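Local coordinates for D-glycerate 2-kinase (PDB 2B8N), which catalyses the ATP-dependent phosphorylation of D-glycerate to 2-phosphoglycerate, a magnesium-dependent step in the breakdown of serine through 3-hydroxypyruvate, at residues Ala60-Ala65 with Phe95-Ala100; Thr83-Ser88 with Asp106-Lys111; Val129-Ser134 with Gly183-Arg188. One frame throughout, in Å; residues are numbered along the deposited sequence.

Contact 1. Residues Ala60-Ala65 with Phe95-Ala100; sequences AAWRMA and FEIYEA
Trp62 and Ile97 bring the first turn of a helix closest to an edge strand, their CA atoms 8.0 Å apart, while Ala65 and Phe95 lie 8.9 Å apart by the same measure, so the backbones never meet and side chains span the gap. Ile97 presents its CG2 methyl to the rim of the Trp62 indole, 3.9 Å from CD1 and close to the ring plane; in this pair the contact is made at the edge. A chi1 of -165° sets Trp62 CG opposite the backbone nitrogen and brings the five-membered ring up to Ile97, while NE1 is satisfied by the carbonyl oxygen of Gly90. One turn on, the carbonyl O of Ala65 lies at the edge of the Phe95 ring, 4.2 Å from Phe95 CE2, and Ala65 CB is 4.4 Å from the same CE2. The two side-chain pairs make apolar contacts, a worked case of helix-on-sheet packing in an alpha/beta fold. Val81 of strand 76-84, the hydrogen-bonded neighbour of strand 96-100, touches both Ala65 and Ile97. Leu54 of strand 52-57 continues the same layer beneath Ala65 and Phe95, whereas Tyr98 turns to the other face and packs on helix 107-120.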
loop_
_atom_site.group_PDB
_atom_site.type_symbol
_atom_site.label_atom_id
_atom_site.label_comp_id
_atom_site.label_asym_id
_atom_site.label_seq_id
_atom_site.Cartn_x
_atom_site.Cartn_y
_atom_site.Cartn_z
ATOM N N ALA A 60 -7.306 2.190 -6.251
ATOM C CA ALA A 60 -8.606 2.298 -5.585
ATOM C C ALA A 60 -9.378 3.570 -5.987
ATOM O O ALA A 60 -10.302 4.005 -5.263
ATOM C CB ALA A 60 -8.405 2.291 -4.084
ATOM N N ALA A 61 -9.013 4.154 -7.126
ATOM C CA ALA A 61 -9.538 5.475 -7.474
ATOM C C ALA A 61 -11.035 5.425 -7.663
ATOM O O ALA A 61 -11.732 6.307 -7.184
ATOM C CB ALA A 61 -8.854 6.052 -8.707
ATOM N N TRP A 62 -11.522 4.390 -8.345
ATOM C CA TRP A 62 -12.917 4.328 -8.717
ATOM C C TRP A 62 -13.826 4.225 -7.484
ATOM O O TRP A 62 -14.849 4.912 -7.416
ATOM C CB TRP A 62 -13.171 3.199 -9.711
ATOM C CG TRP A 62 -14.488 3.328 -10.384
ATOM C CD1 TRP A 62 -14.746 3.928 -11.593
ATOM C CD2 TRP A 62 -15.751 2.872 -9.887
ATOM N NE1 TRP A 62 -16.097 3.860 -11.877
ATOM C CE2 TRP A 62 -16.733 3.226 -10.841
ATOM C CE3 TRP A 62 -16.151 2.200 -8.726
ATOM C CZ2 TRP A 62 -18.077 2.920 -10.668
ATOM C CZ3 TRP A 62 -17.496 1.916 -8.545
ATOM C CH2 TRP A 62 -18.439 2.267 -9.507
ATOM N N ARG A 63 -13.473 3.398 -6.503
ATOM C CA ARG A 63 -14.367 3.253 -5.345
ATOM C C ARG A 63 -14.290 4.454 -4.392
ATOM O O ARG A 63 -15.293 4.856 -3.787
ATOM C CB ARG A 63 -14.146 1.932 -4.610
ATOM C CG ARG A 63 -14.360 0.723 -5.518
ATOM C CD ARG A 63 -15.460 -0.240 -5.067
ATOM N NE ARG A 63 -16.682 -0.145 -5.891
ATOM C CZ ARG A 63 -17.631 -1.088 -5.988
ATOM N NH1 ARG A 63 -17.547 -2.219 -5.314
ATOM N NH2 ARG A 63 -18.688 -0.897 -6.773
HETATM N N MSE A 64 -13.107 5.047 -4.280
HETATM C CA MSE A 64 -12.944 6.266 -3.492
HETATM C C MSE A 64 -13.751 7.420 -4.114
HETATM O O MSE A 64 -14.377 8.195 -3.384
HETATM C CB MSE A 64 -11.478 6.648 -3.390
HETATM C CG MSE A 64 -10.623 5.679 -2.613
HETATM SE SE MSE A 64 -8.779 6.344 -2.422
HETATM C CE MSE A 64 -9.013 7.903 -1.237
ATOM N N ALA A 65 -13.746 7.531 -5.446
ATOM C CA ALA A 65 -14.521 8.575 -6.118
ATOM C C ALA A 65 -16.017 8.355 -5.875
ATOM O O ALA A 65 -16.711 9.256 -5.439
ATOM C CB ALA A 65 -14.231 8.601 -7.610
ATOM N N PHE A 95 -18.665 12.030 -14.058
ATOM C CA PHE A 95 -17.229 12.058 -13.857
ATOM C C PHE A 95 -16.617 11.436 -15.080
ATOM O O PHE A 95 -17.231 10.609 -15.737
ATOM C CB PHE A 95 -16.808 11.226 -12.663
ATOM C CG PHE A 95 -17.221 11.772 -11.329
ATOM C CD1 PHE A 95 -18.024 12.893 -11.201
ATOM C CD2 PHE A 95 -16.813 11.107 -10.170
ATOM C CE1 PHE A 95 -18.390 13.362 -9.933
ATOM C CE2 PHE A 95 -17.188 11.548 -8.912
ATOM C CZ PHE A 95 -17.972 12.676 -8.790
ATOM N N GLU A 96 -15.400 11.839 -15.377
ATOM C CA GLU A 96 -14.655 11.270 -16.480
ATOM C C GLU A 96 -13.867 10.072 -15.930
ATOM O O GLU A 96 -13.080 10.211 -15.005
ATOM C CB GLU A 96 -13.740 12.347 -17.093
ATOM C CG GLU A 96 -14.502 13.564 -17.639
ATOM C CD GLU A 96 -13.594 14.723 -18.028
ATOM O OE1 GLU A 96 -12.467 14.484 -18.506
ATOM O OE2 GLU A 96 -14.018 15.884 -17.857
ATOM N N ILE A 97 -14.112 8.891 -16.490
ATOM C CA ILE A 97 -13.470 7.674 -16.017
ATOM C C ILE A 97 -12.375 7.216 -17.011
ATOM O O ILE A 97 -12.662 6.900 -18.169
ATOM C CB ILE A 97 -14.521 6.543 -15.744
ATOM C CG1 ILE A 97 -15.694 7.061 -14.895
ATOM C CG2 ILE A 97 -13.859 5.344 -15.063
ATOM C CD1 ILE A 97 -15.287 7.684 -13.511
ATOM N N TYR A 98 -11.132 7.193 -16.529
ATOM C CA TYR A 98 -9.979 6.816 -17.318
ATOM C C TYR A 98 -9.105 5.692 -16.694
ATOM O O TYR A 98 -9.082 5.481 -15.476
ATOM C CB TYR A 98 -9.124 8.058 -17.524
ATOM C CG TYR A 98 -9.839 9.223 -18.191
ATOM C CD1 TYR A 98 -10.533 9.052 -19.385
ATOM C CD2 TYR A 98 -9.766 10.508 -17.653
ATOM C CE1 TYR A 98 -11.164 10.127 -20.019
ATOM C CE2 TYR A 98 -10.405 11.598 -18.270
ATOM C CZ TYR A 98 -11.101 11.405 -19.460
ATOM O OH TYR A 98 -11.724 12.476 -20.084
ATOM N N GLU A 99 -8.391 4.979 -17.552
ATOM C CA GLU A 99 -7.433 3.978 -17.117
ATOM C C GLU A 99 -6.125 4.183 -17.868
ATOM O O GLU A 99 -6.123 4.707 -18.978
ATOM C CB GLU A 99 -7.987 2.559 -17.342
ATOM C CG GLU A 99 -9.413 2.361 -16.809
ATOM C CD GLU A 99 -9.876 0.915 -16.827
ATOM O OE1 GLU A 99 -9.279 0.133 -17.575
ATOM O OE2 GLU A 99 -10.829 0.545 -16.102
ATOM N N ALA A 100 -5.015 3.777 -17.252
ATOM C CA ALA A 100 -3.680 4.039 -17.801
ATOM C C ALA A 100 -2.638 3.050 -17.300
ATOM O O ALA A 100 -2.945 2.149 -16.495
ATOM C CB ALA A 100 -3.251 5.450 -17.475
#

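Contact 2. Residues Thr83-Ser88 with Asp106-Lys111; sequences TKYGHS and DENTIK
Tyr85 swings its CG anti to the carbonyl carbon (chi1 -59°), sending the phenol out of its turn, while Asp106 holds CG between backbone N and carbonyl carbon (chi1 58°), which offers both carboxylate oxygens at the start of a helix. The two side chains approach from opposite directions. Tyr85 OH donates to Asp106 OD2 over 2.6 Å, using the syn lone pair, with the oxygen at the ring edge. The same hydroxyl accepts from Asn108 ND2 at 2.8 Å, an N-H...O angle of 153°, the amide crossing the ring at about a right angle. Two bonds, one given and one received, thus fix the phenol. Asp106 OD1 accepts from Gly101 N and also serves the helix: Thr109 N donates to it at 3.3 Å and Asp106 N returns a bond to Thr109 OG1 at 3.2 Å, forming a capping box. With an alanine at Asp106, the Tyr85 hydroxyl, Thr109 N and Gly101 N would probably lose their acceptor, leaving the phenol to Asn108. Tyr85 belongs to a type II turn, Lys84 to His87; the contact ties this surface loop to the N-terminus of helix 107-120, beside strand 96-100, whose Ala100 touches Asn108 and Thr109.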
loop_
_atom_site.group_PDB
_atom_site.type_symbol
_atom_site.label_atom_id
_atom_site.label_comp_id
_atom_site.label_asym_id
_atom_site.label_seq_id
_atom_site.Cartn_x
_atom_site.Cartn_y
_atom_site.Cartn_z
ATOM N N THR A 83 -7.207 5.014 -13.141
ATOM C CA THR A 83 -6.861 3.808 -12.378
ATOM C C THR A 83 -6.199 2.804 -13.327
ATOM O O THR A 83 -5.980 3.111 -14.490
ATOM C CB THR A 83 -8.109 3.242 -11.593
ATOM O OG1 THR A 83 -7.702 2.285 -10.604
ATOM C CG2 THR A 83 -9.123 2.600 -12.525
ATOM N N LYS A 84 -5.824 1.640 -12.813
ATOM C CA LYS A 84 -5.237 0.576 -13.624
ATOM C C LYS A 84 -6.230 0.033 -14.668
ATOM O O LYS A 84 -7.440 -0.003 -14.435
ATOM C CB LYS A 84 -4.806 -0.600 -12.729
ATOM C CG LYS A 84 -3.422 -0.507 -12.133
ATOM C CD LYS A 84 -3.134 -1.710 -11.230
ATOM C CE LYS A 84 -2.781 -2.954 -12.027
ATOM N NZ LYS A 84 -1.516 -2.784 -12.740
ATOM N N TYR A 85 -5.715 -0.437 -15.794
ATOM C CA TYR A 85 -6.580 -1.106 -16.761
ATOM C C TYR A 85 -7.415 -2.177 -16.054
ATOM O O TYR A 85 -6.910 -2.948 -15.227
ATOM C CB TYR A 85 -5.786 -1.698 -17.951
ATOM C CG TYR A 85 -5.001 -0.645 -18.689
ATOM C CD1 TYR A 85 -5.615 0.543 -19.077
ATOM C CD2 TYR A 85 -3.646 -0.796 -18.965
ATOM C CE1 TYR A 85 -4.922 1.536 -19.710
ATOM C CE2 TYR A 85 -2.942 0.205 -19.617
ATOM C CZ TYR A 85 -3.598 1.374 -19.988
ATOM O OH TYR A 85 -2.960 2.421 -20.621
ATOM N N GLY A 86 -8.702 -2.195 -16.369
ATOM C CA GLY A 86 -9.623 -3.209 -15.860
ATOM C C GLY A 86 -10.162 -2.965 -14.462
ATOM O O GLY A 86 -10.909 -3.802 -13.942
ATOM N N HIS A 87 -9.812 -1.828 -13.865
ATOM C CA HIS A 87 -10.133 -1.567 -12.477
ATOM C C HIS A 87 -11.363 -0.703 -12.297
ATOM O O HIS A 87 -12.000 -0.730 -11.243
ATOM C CB HIS A 87 -8.965 -0.856 -11.790
ATOM C CG HIS A 87 -7.880 -1.776 -11.315
ATOM N ND1 HIS A 87 -7.321 -2.743 -12.117
ATOM C CD2 HIS A 87 -7.232 -1.849 -10.127
ATOM C CE1 HIS A 87 -6.390 -3.389 -11.438
ATOM N NE2 HIS A 87 -6.315 -2.867 -10.228
ATOM N N SER A 88 -11.682 0.110 -13.291
ATOM C CA SER A 88 -12.849 0.971 -13.182
ATOM C C SER A 88 -14.108 0.137 -13.374
ATOM O O SER A 88 -14.102 -0.854 -14.105
ATOM C CB SER A 88 -12.782 2.144 -14.173
ATOM O OG SER A 88 -12.987 1.754 -15.514
ATOM N N ASP A 106 2.359 4.908 -19.554
ATOM C CA ASP A 106 2.284 4.830 -21.013
ATOM C C ASP A 106 1.644 6.102 -21.595
ATOM O O ASP A 106 1.595 7.102 -20.895
ATOM C CB ASP A 106 1.576 3.535 -21.460
ATOM C CG ASP A 106 0.164 3.397 -20.909
ATOM O OD1 ASP A 106 -0.341 4.347 -20.278
ATOM O OD2 ASP A 106 -0.431 2.311 -21.104
ATOM N N GLU A 107 1.216 6.064 -22.870
ATOM C CA GLU A 107 0.623 7.207 -23.564
ATOM C C GLU A 107 -0.705 7.630 -22.939
ATOM O O GLU A 107 -1.053 8.822 -22.918
ATOM C CB GLU A 107 0.396 6.885 -25.036
ATOM N N ASN A 108 -1.449 6.657 -22.415
ATOM C CA ASN A 108 -2.685 6.956 -21.687
ATOM C C ASN A 108 -2.432 7.740 -20.376
ATOM O O ASN A 108 -3.233 8.608 -19.982
ATOM C CB ASN A 108 -3.466 5.672 -21.422
ATOM C CG ASN A 108 -4.073 5.114 -22.675
ATOM O OD1 ASN A 108 -4.295 5.840 -23.639
ATOM N ND2 ASN A 108 -4.336 3.815 -22.683
ATOM N N THR A 109 -1.317 7.444 -19.712
ATOM C CA THR A 109 -0.905 8.236 -18.540
ATOM C C THR A 109 -0.729 9.721 -18.906
ATOM O O THR A 109 -1.306 10.590 -18.277
ATOM C CB THR A 109 0.387 7.697 -17.897
ATOM O OG1 THR A 109 0.238 6.293 -17.631
ATOM C CG2 THR A 109 0.684 8.430 -16.592
ATOM N N ILE A 110 0.054 9.982 -19.944
ATOM C CA ILE A 110 0.264 11.335 -20.488
ATOM C C ILE A 110 -1.047 12.039 -20.860
ATOM O O ILE A 110 -1.279 13.199 -20.482
ATOM C CB ILE A 110 1.172 11.283 -21.740
ATOM C CG1 ILE A 110 2.590 10.919 -21.326
ATOM C CG2 ILE A 110 1.187 12.620 -22.467
ATOM C CD1 ILE A 110 3.445 10.494 -22.473
ATOM N N LYS A 111 -1.873 11.347 -21.634
ATOM C CA LYS A 111 -3.147 11.894 -22.040
ATOM C C LYS A 111 -4.006 12.290 -20.808
ATOM O O LYS A 111 -4.503 13.439 -20.695
ATOM C CB LYS A 111 -3.889 10.888 -22.926
ATOM C CG LYS A 111 -3.486 10.943 -24.423
ATOM C CD LYS A 111 -3.581 9.573 -25.105
ATOM C CE LYS A 111 -3.638 9.660 -26.612
ATOM N NZ LYS A 111 -4.983 9.281 -27.117
#

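Contact 3. Residues Val129-Ser134 with Gly183-Arg188; sequences VLFLLS and GRFAER
Phe131, midway along a strand, and Phe185, in the first turn of a short helix, have CA atoms 10.3 Å apart, a spacing that leaves the backbones well separated and hands the contact to two aromatic rings. The setting is a Rossmann-like alpha/beta domain, whose parallel sheet has the strand order 3-2-1-4-5-6. Strand 128-133 is the fourth strand, and helix 184-189 stands on the connection that leads from it to the adjacent, parallel strand 193-199. Gly183 occupies the N-cap with a positive phi angle, and Glu187 N bonds to its carbonyl O at 3.1 Å, opening the helix.

Both phenylalanines carry CG anti to the backbone N (chi1 -168° for Phe131, -178° for Phe185), and from these rotamers the rings meet between strand and helix. They form an edge-to-face pair in which Phe185 supplies the edge and Phe131 the face. Their centroids are 4.9 Å apart and the planes are inclined at 50°, so the pair is tilted well short of a perpendicular T. Val129, two residues earlier on the same side of the strand, adds a looser flank, its CG1 4.5 Å from Phe185 CZ.

Alternation along the strand explains what lies beyond. Leu130 and Leu132 point to the other face of the sheet and pack on helix 61-72, whereas Val129 and Phe185 share Val120 of helix 107-120 as a neighbour. Phe185 also meets the ring of Phe141 edge-to-face, so it links two aromatic partners within the buried layer that joins helix 184-189 to the sheet. At the centre of the contact a single atom does most of the touching: Phe185 CE2 sits over the middle of the Phe131 ring, 3.7 Å above its plane.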
loop_
_atom_site.group_PDB
_atom_site.type_symbol
_atom_site.label_atom_id
_atom_site.label_comp_id
_atom_site.label_asym_id
_atom_site.label_seq_id
_atom_site.Cartn_x
_atom_site.Cartn_y
_atom_site.Cartn_z
ATOM N N VAL A 129 -9.728 21.386 -4.629
ATOM C CA VAL A 129 -9.502 20.103 -5.281
ATOM C C VAL A 129 -9.498 19.013 -4.202
ATOM O O VAL A 129 -8.759 19.100 -3.193
ATOM C CB VAL A 129 -8.216 20.077 -6.130
ATOM C CG1 VAL A 129 -7.969 18.698 -6.635
ATOM C CG2 VAL A 129 -8.355 21.035 -7.318
ATOM N N LEU A 130 -10.376 18.028 -4.398
ATOM C CA LEU A 130 -10.455 16.864 -3.536
ATOM C C LEU A 130 -9.610 15.762 -4.167
ATOM O O LEU A 130 -10.040 15.118 -5.130
ATOM C CB LEU A 130 -11.927 16.441 -3.378
ATOM C CG LEU A 130 -12.133 15.084 -2.693
ATOM C CD1 LEU A 130 -11.447 15.071 -1.302
ATOM C CD2 LEU A 130 -13.635 14.696 -2.620
ATOM N N PHE A 131 -8.400 15.578 -3.636
ATOM C CA PHE A 131 -7.412 14.689 -4.234
ATOM C C PHE A 131 -7.448 13.331 -3.561
ATOM O O PHE A 131 -6.943 13.166 -2.460
ATOM C CB PHE A 131 -6.036 15.339 -4.136
ATOM C CG PHE A 131 -4.970 14.668 -4.972
ATOM C CD1 PHE A 131 -5.248 14.166 -6.238
ATOM C CD2 PHE A 131 -3.675 14.572 -4.493
ATOM C CE1 PHE A 131 -4.252 13.554 -7.003
ATOM C CE2 PHE A 131 -2.673 13.970 -5.251
ATOM C CZ PHE A 131 -2.964 13.457 -6.504
ATOM N N LEU A 132 -8.070 12.364 -4.230
ATOM C CA LEU A 132 -8.267 11.003 -3.678
ATOM C C LEU A 132 -7.164 10.090 -4.197
ATOM O O LEU A 132 -7.133 9.739 -5.405
ATOM C CB LEU A 132 -9.649 10.455 -4.080
ATOM C CG LEU A 132 -10.850 11.306 -3.664
ATOM C CD1 LEU A 132 -12.119 10.860 -4.373
ATOM C CD2 LEU A 132 -11.041 11.285 -2.170
ATOM N N LEU A 133 -6.245 9.727 -3.308
ATOM C CA LEU A 133 -5.018 9.064 -3.740
ATOM C C LEU A 133 -4.838 7.683 -3.121
ATOM O O LEU A 133 -5.018 7.503 -1.916
ATOM C CB LEU A 133 -3.823 9.967 -3.428
ATOM C CG LEU A 133 -2.433 9.616 -3.967
ATOM C CD1 LEU A 133 -2.364 9.519 -5.488
ATOM C CD2 LEU A 133 -1.444 10.653 -3.453
ATOM N N SER A 134 -4.484 6.720 -3.974
ATOM C CA SER A 134 -4.091 5.358 -3.567
ATOM C C SER A 134 -2.871 4.900 -4.371
ATOM O O SER A 134 -2.342 5.671 -5.165
ATOM C CB SER A 134 -5.270 4.375 -3.740
ATOM O OG SER A 134 -5.995 4.621 -4.931
ATOM N N GLY A 183 5.545 18.248 -5.780
ATOM C CA GLY A 183 4.705 19.378 -5.356
ATOM C C GLY A 183 4.126 20.211 -6.495
ATOM O O GLY A 183 3.396 21.170 -6.269
ATOM N N ARG A 184 4.436 19.853 -7.730
ATOM C CA ARG A 184 4.020 20.685 -8.876
ATOM C C ARG A 184 2.505 20.701 -9.141
ATOM O O ARG A 184 1.933 21.728 -9.551
ATOM C CB ARG A 184 4.808 20.287 -10.121
ATOM C CG ARG A 184 6.251 20.753 -9.984
ATOM C CD ARG A 184 7.114 20.477 -11.177
ATOM N NE ARG A 184 8.220 21.438 -11.282
ATOM C CZ ARG A 184 9.431 21.143 -11.742
ATOM N NH1 ARG A 184 9.736 19.905 -12.127
ATOM N NH2 ARG A 184 10.361 22.089 -11.816
ATOM N N PHE A 185 1.867 19.574 -8.863
ATOM C CA PHE A 185 0.427 19.475 -8.939
ATOM C C PHE A 185 -0.254 20.482 -8.026
ATOM O O PHE A 185 -1.141 21.180 -8.464
ATOM C CB PHE A 185 -0.033 18.048 -8.626
ATOM C CG PHE A 185 -1.501 17.868 -8.723
ATOM C CD1 PHE A 185 -2.182 18.210 -9.891
ATOM C CD2 PHE A 185 -2.218 17.364 -7.661
ATOM C CE1 PHE A 185 -3.561 18.040 -9.988
ATOM C CE2 PHE A 185 -3.585 17.182 -7.760
ATOM C CZ PHE A 185 -4.250 17.527 -8.930
ATOM N N ALA A 186 0.167 20.568 -6.770
ATOM C CA ALA A 186 -0.382 21.560 -5.809
ATOM C C ALA A 186 -0.074 22.962 -6.271
ATOM O O ALA A 186 -0.864 23.903 -6.047
ATOM C CB ALA A 186 0.195 21.352 -4.399
ATOM N N GLU A 187 1.088 23.095 -6.899
ATOM C CA GLU A 187 1.526 24.355 -7.441
ATOM C C GLU A 187 0.635 24.778 -8.611
ATOM O O GLU A 187 0.408 25.968 -8.804
ATOM C CB GLU A 187 2.991 24.250 -7.856
ATOM C CG GLU A 187 3.511 25.433 -8.627
ATOM C CD GLU A 187 5.016 25.433 -8.749
ATOM O OE1 GLU A 187 5.582 24.459 -9.265
ATOM O OE2 GLU A 187 5.634 26.425 -8.326
ATOM N N ARG A 188 0.124 23.829 -9.397
ATOM C CA ARG A 188 -0.794 24.184 -10.516
ATOM C C ARG A 188 -2.218 24.450 -10.045
ATOM O O ARG A 188 -2.942 25.251 -10.611
ATOM C CB ARG A 188 -0.846 23.071 -11.530
ATOM C CG ARG A 188 0.398 22.902 -12.344
ATOM C CD ARG A 188 0.391 23.801 -13.562
ATOM N NE ARG A 188 1.046 23.106 -14.663
ATOM C CZ ARG A 188 0.481 22.734 -15.811
ATOM N NH1 ARG A 188 -0.783 22.997 -16.087
ATOM N NH2 ARG A 188 1.209 22.088 -16.711
#

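In the fold
All three contacts belong to one Rossmann-like domain and converge on its six-stranded parallel sheet. Contacts 1 and 2 alternate along the chain, their centres about 10 Å apart, and lie on adjacent strands, 96-100 for contact 1 and 76-84 for contact 2; Glu99 joins them directly, its OE1 to Gly86 N and its OE2 to Ser88 OG. Contact 3 comes later in sequence, its centre about 15 Å from that of contact 1 and about 18 Å from that of contact 2. Ser134 OG hydrogen-bonds to Ala60 N, tying segment 129-134 to the N-cap of helix 61-72. Helix 61-72 packs on one sheet face, helices 107-120 and 184-189 on the other; contacts 1 and 3 sample these two faces.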